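Local coordinates for uncharacterized protein (PDB 3NO2) that is of unknown function but folds into a six-bladed beta-propeller whose ring is closed by pairing strands from both chain ends, at residues Pro4-Val9 with Glu26-Tyr31; Asn15-Ile20 with Gly48-Ser53; Phe127-Lys132 with Ile268-Pro273. One frame throughout, in Å; residues are numbered along the deposited sequence.

Contact 1 of 3, residues Pro4-Val9 with Glu26-Tyr31; sequences PQHLLV and EIVWEY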
loop_
_atom_site.group_PDB
_atom_site.type_symbol
_atom_site.label_atom_id
_atom_site.label_comp_id
_atom_site.label_asym_id
_atom_site.label_seq_id
_atom_site.Cartn_x
_atom_site.Cartn_y
_atom_site.Cartn_z
ATOM N N PRO A 4 -12.614 18.309 8.933
ATOM C CA PRO A 4 -11.596 17.346 9.386
ATOM C C PRO A 4 -11.170 16.416 8.245
ATOM O O PRO A 4 -11.997 16.010 7.419
ATOM C CB PRO A 4 -12.308 16.548 10.490
ATOM C CG PRO A 4 -13.323 17.473 11.010
ATOM C CD PRO A 4 -13.823 18.225 9.773
ATOM N N GLN A 5 -9.891 16.129 8.219
ATOM C CA GLN A 5 -9.347 15.130 7.334
ATOM C C GLN A 5 -9.976 13.772 7.676
ATOM O O GLN A 5 -10.150 13.428 8.848
ATOM C CB GLN A 5 -7.824 15.104 7.502
ATOM C CG GLN A 5 -7.112 16.430 7.061
ATOM C CD GLN A 5 -5.735 16.625 7.721
ATOM O OE1 GLN A 5 -4.711 16.142 7.218
ATOM N NE2 GLN A 5 -5.711 17.322 8.857
ATOM N N HIS A 6 -10.310 13.007 6.646
ATOM C CA HIS A 6 -10.727 11.631 6.797
ATOM C C HIS A 6 -9.722 10.721 6.094
ATOM O O HIS A 6 -9.090 11.102 5.109
ATOM C CB HIS A 6 -12.128 11.422 6.223
ATOM C CG HIS A 6 -13.198 12.035 7.070
ATOM N ND1 HIS A 6 -13.367 13.402 7.161
ATOM C CD2 HIS A 6 -14.059 11.486 7.947
ATOM C CE1 HIS A 6 -14.346 13.650 8.021
ATOM N NE2 HIS A 6 -14.787 12.510 8.512
ATOM N N LEU A 7 -9.591 9.517 6.647
ATOM C CA LEU A 7 -8.591 8.537 6.211
ATOM C C LEU A 7 -9.254 7.206 5.971
ATOM O O LEU A 7 -9.873 6.636 6.857
ATOM C CB LEU A 7 -7.498 8.377 7.255
ATOM C CG LEU A 7 -6.740 9.646 7.580
ATOM C CD1 LEU A 7 -5.906 9.447 8.884
ATOM C CD2 LEU A 7 -5.869 10.139 6.442
ATOM N N LEU A 8 -9.148 6.735 4.754
ATOM C CA LEU A 8 -9.593 5.390 4.351
ATOM C C LEU A 8 -8.455 4.419 4.707
ATOM O O LEU A 8 -7.320 4.667 4.329
ATOM C CB LEU A 8 -9.900 5.355 2.857
ATOM C CG LEU A 8 -10.299 4.036 2.219
ATOM C CD1 LEU A 8 -11.641 3.530 2.755
ATOM C CD2 LEU A 8 -10.292 4.155 0.690
ATOM N N VAL A 9 -8.764 3.356 5.403
ATOM C CA VAL A 9 -7.735 2.391 5.883
ATOM C C VAL A 9 -8.222 0.957 5.698
ATOM O O VAL A 9 -9.433 0.661 5.682
ATOM C CB VAL A 9 -7.355 2.608 7.369
ATOM C CG1 VAL A 9 -6.624 3.958 7.528
ATOM C CG2 VAL A 9 -8.559 2.531 8.331
ATOM N N GLU A 26 -12.149 8.642 15.324
ATOM C CA GLU A 26 -13.316 7.772 15.318
ATOM C C GLU A 26 -13.480 7.099 13.963
ATOM O O GLU A 26 -13.274 7.722 12.924
ATOM C CB GLU A 26 -14.567 8.578 15.635
ATOM C CG GLU A 26 -14.597 9.115 17.083
ATOM C CD GLU A 26 -15.134 8.129 18.121
ATOM O OE1 GLU A 26 -15.470 6.982 17.753
ATOM O OE2 GLU A 26 -15.227 8.528 19.311
ATOM N N ILE A 27 -13.843 5.831 13.984
ATOM C CA ILE A 27 -14.318 5.137 12.760
ATOM C C ILE A 27 -15.731 5.658 12.455
ATOM O O ILE A 27 -16.653 5.518 13.306
ATOM C CB ILE A 27 -14.312 3.621 12.950
ATOM C CG1 ILE A 27 -12.873 3.129 13.023
ATOM C CG2 ILE A 27 -15.066 2.914 11.784
ATOM C CD1 ILE A 27 -12.712 1.607 13.264
ATOM N N VAL A 28 -15.919 6.297 11.302
ATOM C CA VAL A 28 -17.213 6.854 10.940
ATOM C C VAL A 28 -17.955 6.020 9.892
ATOM O O VAL A 28 -19.113 6.312 9.598
ATOM C CB VAL A 28 -17.094 8.309 10.505
ATOM C CG1 VAL A 28 -16.527 9.165 11.683
ATOM C CG2 VAL A 28 -16.275 8.476 9.231
ATOM N N TRP A 29 -17.301 5.015 9.318
ATOM C CA TRP A 29 -17.872 4.188 8.254
ATOM C C TRP A 29 -17.032 2.937 8.153
ATOM O O TRP A 29 -15.786 3.001 8.330
ATOM C CB TRP A 29 -17.760 4.949 6.953
ATOM C CG TRP A 29 -18.183 4.235 5.666
ATOM C CD1 TRP A 29 -19.398 4.301 5.060
ATOM C CD2 TRP A 29 -17.352 3.438 4.814
ATOM N NE1 TRP A 29 -19.378 3.568 3.881
ATOM C CE2 TRP A 29 -18.136 3.028 3.713
ATOM C CE3 TRP A 29 -16.041 3.010 4.886
ATOM C CZ2 TRP A 29 -17.615 2.235 2.678
ATOM C CZ3 TRP A 29 -15.524 2.207 3.854
ATOM C CH2 TRP A 29 -16.310 1.836 2.787
ATOM N N GLU A 30 -17.687 1.786 7.975
ATOM C CA GLU A 30 -17.019 0.511 7.687
ATOM C C GLU A 30 -17.679 -0.185 6.492
ATOM O O GLU A 30 -18.838 0.121 6.089
ATOM C CB GLU A 30 -17.012 -0.466 8.882
ATOM C CG GLU A 30 -16.135 -0.011 10.034
ATOM C CD GLU A 30 -16.040 -0.989 11.194
ATOM O OE1 GLU A 30 -16.883 -1.922 11.282
ATOM O OE2 GLU A 30 -15.112 -0.825 12.030
ATOM N N TYR A 31 -16.925 -1.119 5.923
ATOM C CA TYR A 31 -17.446 -2.012 4.883
ATOM C C TYR A 31 -16.806 -3.376 5.094
ATOM O O TYR A 31 -15.593 -3.477 5.345
ATOM C CB TYR A 31 -17.091 -1.447 3.513
ATOM C CG TYR A 31 -17.636 -2.199 2.318
ATOM C CD1 TYR A 31 -16.940 -3.261 1.747
ATOM C CD2 TYR A 31 -18.864 -1.861 1.762
ATOM C CE1 TYR A 31 -17.420 -3.952 0.661
ATOM C CE2 TYR A 31 -19.375 -2.553 0.647
ATOM C CZ TYR A 31 -18.639 -3.611 0.100
ATOM O OH TYR A 31 -19.097 -4.296 -1.004
#
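His6 meets Val28 and Leu8 meets Trp29 on one face of a four-stranded blade of the six-bladed beta-propeller. Strands 6-10 and 26-32 are not neighbours in this blade; strand 16-21 runs between them and hydrogen-bonds to both, so in each pair the side chains meet over the middle strand. Val28 and Trp29 both face Ile19 in a classic beta bulge, and both point toward strand 6-10.

The side chain of His6 leaves CB with CG anti to the carbonyl carbon (chi1 -72°), which places CG beside the backbone N; the side chain also touches Ile19. From CG the two edges of the imidazole part. ND1 turns back along its own segment and gives a weak, bent hydrogen bond to Pro4 O at 3.0 Å, with an N-H...O angle of 128°. CD2, on the other branch, faces the valine: Val28 CG2 lies 4.0 Å from His6 CD2, at the ring edge and near its plane, and the two side chains cross at about a right angle.

The second pair leads toward the next blade, where Leu8 and Trp29 both touch Ile50. Arg63 makes a cation-pi contact with the indole. Leu8 CD1 approaches the six-membered part of that indole obliquely, 4.2 Å from Trp29 CZ3.

Contact 2 of 3, residues Asn15-Ile20 with Gly48-Ser53; sequences NKIAII and GEILFS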
loop_
_atom_site.group_PDB
_atom_site.type_symbol
_atom_site.label_atom_id
_atom_site.label_comp_id
_atom_site.label_asym_id
_atom_site.label_seq_id
_atom_site.Cartn_x
_atom_site.Cartn_y
_atom_site.Cartn_z
ATOM N N ASN A 15 -10.833 -7.659 9.060
ATOM C CA ASN A 15 -11.948 -8.020 8.185
ATOM C C ASN A 15 -12.916 -6.920 7.806
ATOM O O ASN A 15 -14.067 -7.204 7.421
ATOM C CB ASN A 15 -12.695 -9.235 8.770
ATOM C CG ASN A 15 -13.500 -8.884 10.021
ATOM O OD1 ASN A 15 -13.537 -7.732 10.495
ATOM N ND2 ASN A 15 -14.187 -9.895 10.570
ATOM N N LYS A 16 -12.467 -5.668 7.897
ATOM C CA LYS A 16 -13.218 -4.466 7.507
ATOM C C LYS A 16 -12.275 -3.536 6.786
ATOM O O LYS A 16 -11.075 -3.519 7.083
ATOM C CB LYS A 16 -13.737 -3.683 8.741
ATOM C CG LYS A 16 -14.687 -4.451 9.653
ATOM C CD LYS A 16 -15.932 -4.938 8.979
ATOM C CE LYS A 16 -16.823 -5.692 10.014
ATOM N NZ LYS A 16 -18.098 -6.243 9.451
ATOM N N ILE A 17 -12.800 -2.711 5.886
ATOM C CA ILE A 17 -12.146 -1.442 5.555
ATOM C C ILE A 17 -12.949 -0.341 6.254
ATOM O O ILE A 17 -14.121 -0.540 6.588
ATOM C CB ILE A 17 -11.987 -1.188 4.039
ATOM C CG1 ILE A 17 -13.328 -1.188 3.342
ATOM C CG2 ILE A 17 -11.036 -2.288 3.453
ATOM C CD1 ILE A 17 -13.253 -0.830 1.883
ATOM N N ALA A 18 -12.325 0.781 6.534
ATOM C CA ALA A 18 -12.926 1.790 7.374
ATOM C C ALA A 18 -12.518 3.165 6.942
ATOM O O ALA A 18 -11.470 3.354 6.317
ATOM C CB ALA A 18 -12.578 1.549 8.858
ATOM N N ILE A 19 -13.327 4.163 7.310
ATOM C CA ILE A 19 -12.957 5.561 7.186
ATOM C C ILE A 19 -12.938 6.155 8.581
ATOM O O ILE A 19 -13.875 5.965 9.375
ATOM C CB ILE A 19 -13.911 6.372 6.282
ATOM C CG1 ILE A 19 -13.851 5.799 4.865
ATOM C CG2 ILE A 19 -13.535 7.892 6.303
ATOM C CD1 ILE A 19 -14.956 6.303 3.923
ATOM N N ILE A 20 -11.829 6.815 8.904
ATOM C CA ILE A 20 -11.567 7.390 10.221
ATOM C C ILE A 20 -11.523 8.915 10.063
ATOM O O ILE A 20 -10.884 9.460 9.163
ATOM C CB ILE A 20 -10.246 6.853 10.759
ATOM C CG1 ILE A 20 -10.405 5.338 11.030
ATOM C CG2 ILE A 20 -9.808 7.578 12.052
ATOM C CD1 ILE A 20 -9.119 4.588 11.417
ATOM N N GLY A 48 -14.629 10.636 -4.235
ATOM C CA GLY A 48 -14.986 9.965 -2.987
ATOM C C GLY A 48 -15.373 8.494 -3.112
ATOM O O GLY A 48 -15.858 7.915 -2.149
ATOM N N GLU A 49 -15.210 7.926 -4.303
ATOM C CA GLU A 49 -15.424 6.486 -4.490
ATOM C C GLU A 49 -14.230 5.731 -3.914
ATOM O O GLU A 49 -13.149 6.301 -3.740
ATOM C CB GLU A 49 -15.598 6.127 -5.949
ATOM C CG GLU A 49 -16.826 6.819 -6.597
ATOM C CD GLU A 49 -16.492 7.555 -7.881
ATOM O OE1 GLU A 49 -15.346 8.064 -8.127
ATOM O OE2 GLU A 49 -17.443 7.637 -8.689
ATOM N N ILE A 50 -14.450 4.466 -3.609
ATOM C CA ILE A 50 -13.520 3.658 -2.830
ATOM C C ILE A 50 -13.111 2.432 -3.653
ATOM O O ILE A 50 -13.965 1.677 -4.123
ATOM C CB ILE A 50 -14.193 3.219 -1.535
ATOM C CG1 ILE A 50 -14.377 4.430 -0.625
ATOM C CG2 ILE A 50 -13.363 2.156 -0.807
ATOM C CD1 ILE A 50 -15.525 4.248 0.352
ATOM N N LEU A 51 -11.799 2.254 -3.851
ATOM C CA LEU A 51 -11.212 1.125 -4.561
ATOM C C LEU A 51 -10.452 0.277 -3.529
ATOM O O LEU A 51 -9.737 0.845 -2.679
ATOM C CB LEU A 51 -10.197 1.655 -5.581
ATOM C CG LEU A 51 -9.327 0.620 -6.290
ATOM C CD1 LEU A 51 -10.134 -0.337 -7.202
ATOM C CD2 LEU A 51 -8.212 1.341 -7.088
ATOM N N PHE A 52 -10.601 -1.036 -3.569
ATOM C CA PHE A 52 -9.778 -1.888 -2.706
ATOM C C PHE A 52 -9.495 -3.197 -3.357
ATOM O O PHE A 52 -10.324 -3.732 -4.107
ATOM C CB PHE A 52 -10.406 -2.068 -1.292
ATOM C CG PHE A 52 -11.707 -2.826 -1.237
ATOM C CD1 PHE A 52 -12.916 -2.199 -1.502
ATOM C CD2 PHE A 52 -11.709 -4.149 -0.931
ATOM C CE1 PHE A 52 -14.093 -2.921 -1.422
ATOM C CE2 PHE A 52 -12.883 -4.874 -0.856
ATOM C CZ PHE A 52 -14.074 -4.260 -1.122
ATOM N N SER A 53 -8.357 -3.783 -2.996
ATOM C CA SER A 53 -8.048 -5.167 -3.332
ATOM C C SER A 53 -8.362 -6.044 -2.149
ATOM O O SER A 53 -8.302 -5.623 -0.969
ATOM C CB SER A 53 -6.606 -5.391 -3.777
ATOM O OG SER A 53 -5.688 -5.046 -2.770
#
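Ile17 reaches from one propeller blade onto the aromatic ring of Phe52 in the next. Its CG1 lies between the backbone N and the carbonyl carbon (chi1 59°), and an extended chi2 carries CD1 straight across the interface. This methyl comes down over one face of the Phe52 ring, 3.7 Å from Phe52 CD1, in a CH-pi contact: Ile17 CD1 is 4.1 Å from the ring centroid and 28° off its normal. Phe52 adopts the same first rotamer, and the two side chains meet at about a right angle.

Ile50 divides its branches between two partners. CG2, anti to the backbone N, rests 4.0 Å from Ile17 CD1, which thus touches a methyl group as well as the ring, the two lying roughly at right angles about it. Ile50 CG1, on the backbone N side, carries CD1 off to a different neighbour, 4.2 Å from Ile19 CD1. All four residues are buried and the contact is wholly apolar.

The axes of strands 16-20 and 50-53 pass 10.2 Å apart, the separation of packed sheets. Strand 16-21 is flanked in its blade by 6-10 and 26-32, whose Leu8 and Trp29 also lie against Ile50, while Leu51 turns away to pack on strand 78-84 of the following blade.

Contact 3 of 3, residues Phe127-Lys132 with Ile268-Pro273; sequences FRQINK and ISTICP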
loop_
_atom_site.group_PDB
_atom_site.type_symbol
_atom_site.label_atom_id
_atom_site.label_comp_id
_atom_site.label_asym_id
_atom_site.label_seq_id
_atom_site.Cartn_x
_atom_site.Cartn_y
_atom_site.Cartn_z
ATOM N N PHE A 127 4.369 -9.692 -4.622
ATOM C CA PHE A 127 4.257 -8.280 -4.291
ATOM C C PHE A 127 2.986 -7.972 -3.533
ATOM O O PHE A 127 2.037 -8.774 -3.423
ATOM C CB PHE A 127 4.332 -7.419 -5.546
ATOM C CG PHE A 127 3.324 -7.780 -6.605
ATOM C CD1 PHE A 127 2.010 -7.330 -6.548
ATOM C CD2 PHE A 127 3.689 -8.632 -7.648
ATOM C CE1 PHE A 127 1.104 -7.671 -7.579
ATOM C CE2 PHE A 127 2.790 -8.941 -8.647
ATOM C CZ PHE A 127 1.531 -8.457 -8.585
ATOM N N ARG A 128 2.950 -6.739 -2.999
ATOM C CA ARG A 128 1.741 -6.151 -2.453
ATOM C C ARG A 128 1.369 -4.949 -3.322
ATOM O O ARG A 128 0.506 -5.106 -4.220
ATOM C CB ARG A 128 1.882 -5.846 -0.968
ATOM C CG ARG A 128 2.089 -7.106 -0.148
ATOM C CD ARG A 128 0.859 -8.012 -0.117
ATOM N NE ARG A 128 1.107 -9.243 0.647
ATOM C CZ ARG A 128 1.661 -10.342 0.192
ATOM N NH1 ARG A 128 2.002 -10.463 -1.067
ATOM N NH2 ARG A 128 1.948 -11.321 1.051
ATOM N N GLN A 129 1.991 -3.777 -3.158
ATOM C CA GLN A 129 1.570 -2.562 -3.852
ATOM C C GLN A 129 2.563 -2.158 -4.952
ATOM O O GLN A 129 3.606 -1.567 -4.681
ATOM C CB GLN A 129 1.450 -1.398 -2.862
ATOM C CG GLN A 129 0.542 -1.672 -1.683
ATOM C CD GLN A 129 0.106 -0.383 -0.975
ATOM O OE1 GLN A 129 0.730 0.677 -1.116
ATOM N NE2 GLN A 129 -0.958 -0.458 -0.177
ATOM N N ILE A 130 2.215 -2.462 -6.183
ATOM C CA ILE A 130 2.898 -1.981 -7.365
ATOM C C ILE A 130 2.543 -0.505 -7.574
ATOM O O ILE A 130 1.481 -0.050 -7.166
ATOM C CB ILE A 130 2.516 -2.850 -8.567
ATOM C CG1 ILE A 130 3.086 -4.260 -8.398
ATOM C CG2 ILE A 130 2.974 -2.224 -9.898
ATOM C CD1 ILE A 130 2.725 -5.268 -9.535
ATOM N N ASN A 131 3.450 0.250 -8.162
ATOM C CA ASN A 131 3.257 1.655 -8.486
ATOM C C ASN A 131 3.766 1.899 -9.928
ATOM O O ASN A 131 4.350 1.033 -10.548
ATOM C CB ASN A 131 3.961 2.544 -7.433
ATOM C CG ASN A 131 3.309 3.896 -7.275
ATOM O OD1 ASN A 131 2.499 4.330 -8.094
ATOM N ND2 ASN A 131 3.605 4.531 -6.152
ATOM N N LYS A 132 3.465 3.075 -10.457
ATOM C CA LYS A 132 3.793 3.477 -11.826
ATOM C C LYS A 132 4.668 4.728 -11.745
ATOM O O LYS A 132 4.282 5.678 -11.065
ATOM C CB LYS A 132 2.514 3.722 -12.581
ATOM C CG LYS A 132 2.728 3.984 -14.092
ATOM C CD LYS A 132 1.391 4.143 -14.827
ATOM C CE LYS A 132 1.610 4.337 -16.298
ATOM N NZ LYS A 132 0.296 4.465 -17.038
ATOM N N ILE A 268 -3.595 -2.209 10.346
ATOM C CA ILE A 268 -3.605 -1.359 9.164
ATOM C C ILE A 268 -2.326 -1.566 8.371
ATOM O O ILE A 268 -1.206 -1.438 8.878
ATOM C CB ILE A 268 -3.747 0.107 9.584
ATOM C CG1 ILE A 268 -5.113 0.349 10.232
ATOM C CG2 ILE A 268 -3.560 1.035 8.355
ATOM C CD1 ILE A 268 -5.255 1.736 10.908
ATOM N N SER A 269 -2.476 -1.868 7.069
ATOM C CA SER A 269 -1.345 -1.936 6.147
ATOM C C SER A 269 -1.474 -0.963 4.988
ATOM O O SER A 269 -0.522 -0.805 4.232
ATOM C CB SER A 269 -1.083 -3.339 5.614
ATOM O OG SER A 269 -2.206 -3.819 4.899
ATOM N N THR A 270 -2.620 -0.277 4.857
ATOM C CA THR A 270 -2.883 0.605 3.727
ATOM C C THR A 270 -3.739 1.781 4.177
ATOM O O THR A 270 -4.619 1.642 5.034
ATOM C CB THR A 270 -3.506 -0.189 2.548
ATOM O OG1 THR A 270 -3.834 0.672 1.444
ATOM C CG2 THR A 270 -4.756 -0.971 2.940
ATOM N N ILE A 271 -3.510 2.921 3.532
ATOM C CA ILE A 271 -4.186 4.183 3.865
ATOM C C ILE A 271 -4.329 5.046 2.643
ATOM O O ILE A 271 -3.435 5.063 1.806
ATOM C CB ILE A 271 -3.398 4.938 4.956
ATOM C CG1 ILE A 271 -4.089 6.205 5.401
ATOM C CG2 ILE A 271 -1.965 5.263 4.504
ATOM C CD1 ILE A 271 -3.576 6.736 6.748
ATOM N N CYS A 272 -5.404 5.838 2.582
ATOM C CA CYS A 272 -5.548 6.896 1.587
ATOM C C CYS A 272 -6.378 8.025 2.204
ATOM O O CYS A 272 -7.451 7.738 2.710
ATOM C CB CYS A 272 -6.323 6.356 0.327
ATOM S SG CYS A 272 -6.110 7.473 -1.081
ATOM N N PRO A 273 -5.958 9.287 2.075
ATOM C CA PRO A 273 -6.922 10.366 2.412
ATOM C C PRO A 273 -8.188 10.271 1.571
ATOM O O PRO A 273 -8.140 9.864 0.402
ATOM C CB PRO A 273 -6.124 11.649 2.041
ATOM C CG PRO A 273 -4.668 11.225 2.228
ATOM C CD PRO A 273 -4.655 9.818 1.650
#
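The central axis of the propeller, where the innermost strands of the blades converge, is the setting in which Gln129 meets Thr270. Strand 270-274 is the innermost strand of the blade that joins the two chain ends, and residues 127-130 lead into strand 131-132, the innermost strand of the blade three places away round the ring.

Gln129 projects toward Thr270 with its chain extended beyond CG (chi2 -162°), bringing the amide obliquely against the threonine. Its NE2 lies 3.5 Å from Thr270 OG1 and 3.7 Å from Thr270 CB. The firmer partners of these buried polar groups come from other blades: Gln129 NE2 hydrogen-bonds to Asn40 O and OE1 to Ser169 OG, which fixes the rotation of the amide. Thr270 OG1, anti to the backbone N (chi1 177°), is engaged with Gln217 OE1 and Val42 N. Ser269 and Thr270 both face Gly10 in a classic beta bulge, and both CB atoms point toward the Gln129 segment.

Beside this pair the chain is braced locally. Arg128 folds back so that NH1 donates to Phe127 O at 2.9 Å, approaching from above the carbonyl plane while the oxygen lies in the plane of the guanidinium group. Ile130 CD1 sits over the centre of the Phe127 ring, 3.4 Å above its plane. At the start of the strand, Lys132 N donates to Asn131 OD1 at 2.8 Å.

Arg128 NH2 also binds a citrate, probably from the crystallisation liquor; Ser269, whose OG hydrogen-bonds to Asn40 OD1, lies near it. An axial pocket lined by polar residues from the innermost strands and the loops leading into them is a familiar feature of beta-propellers, where ligands often bind.

Overall arrangement
The three contacts run inward through the propeller. Contact 1, partly exposed, lies within one blade about 17 Å from the centre of the chain to its own centre; contact 2 is a buried interface between that blade and the next; contact 3 sits at the centre itself. Contacts 1 and 2 adjoin: Val28 N and Ile19 O are 2.8 Å apart, a probable hydrogen bond, and Trp29 CH2 packs 3.5 Å from Ile50 CD1. Contact 3 joins the same blade through strand 270-274, where Leu8 N lies 2.8 Å from Cys272 O, closing the ring between chain ends. Chemistry shifts accordingly, from methyl and ring contacts on the outer blade, to purely apolar between blades, to polar at the axis.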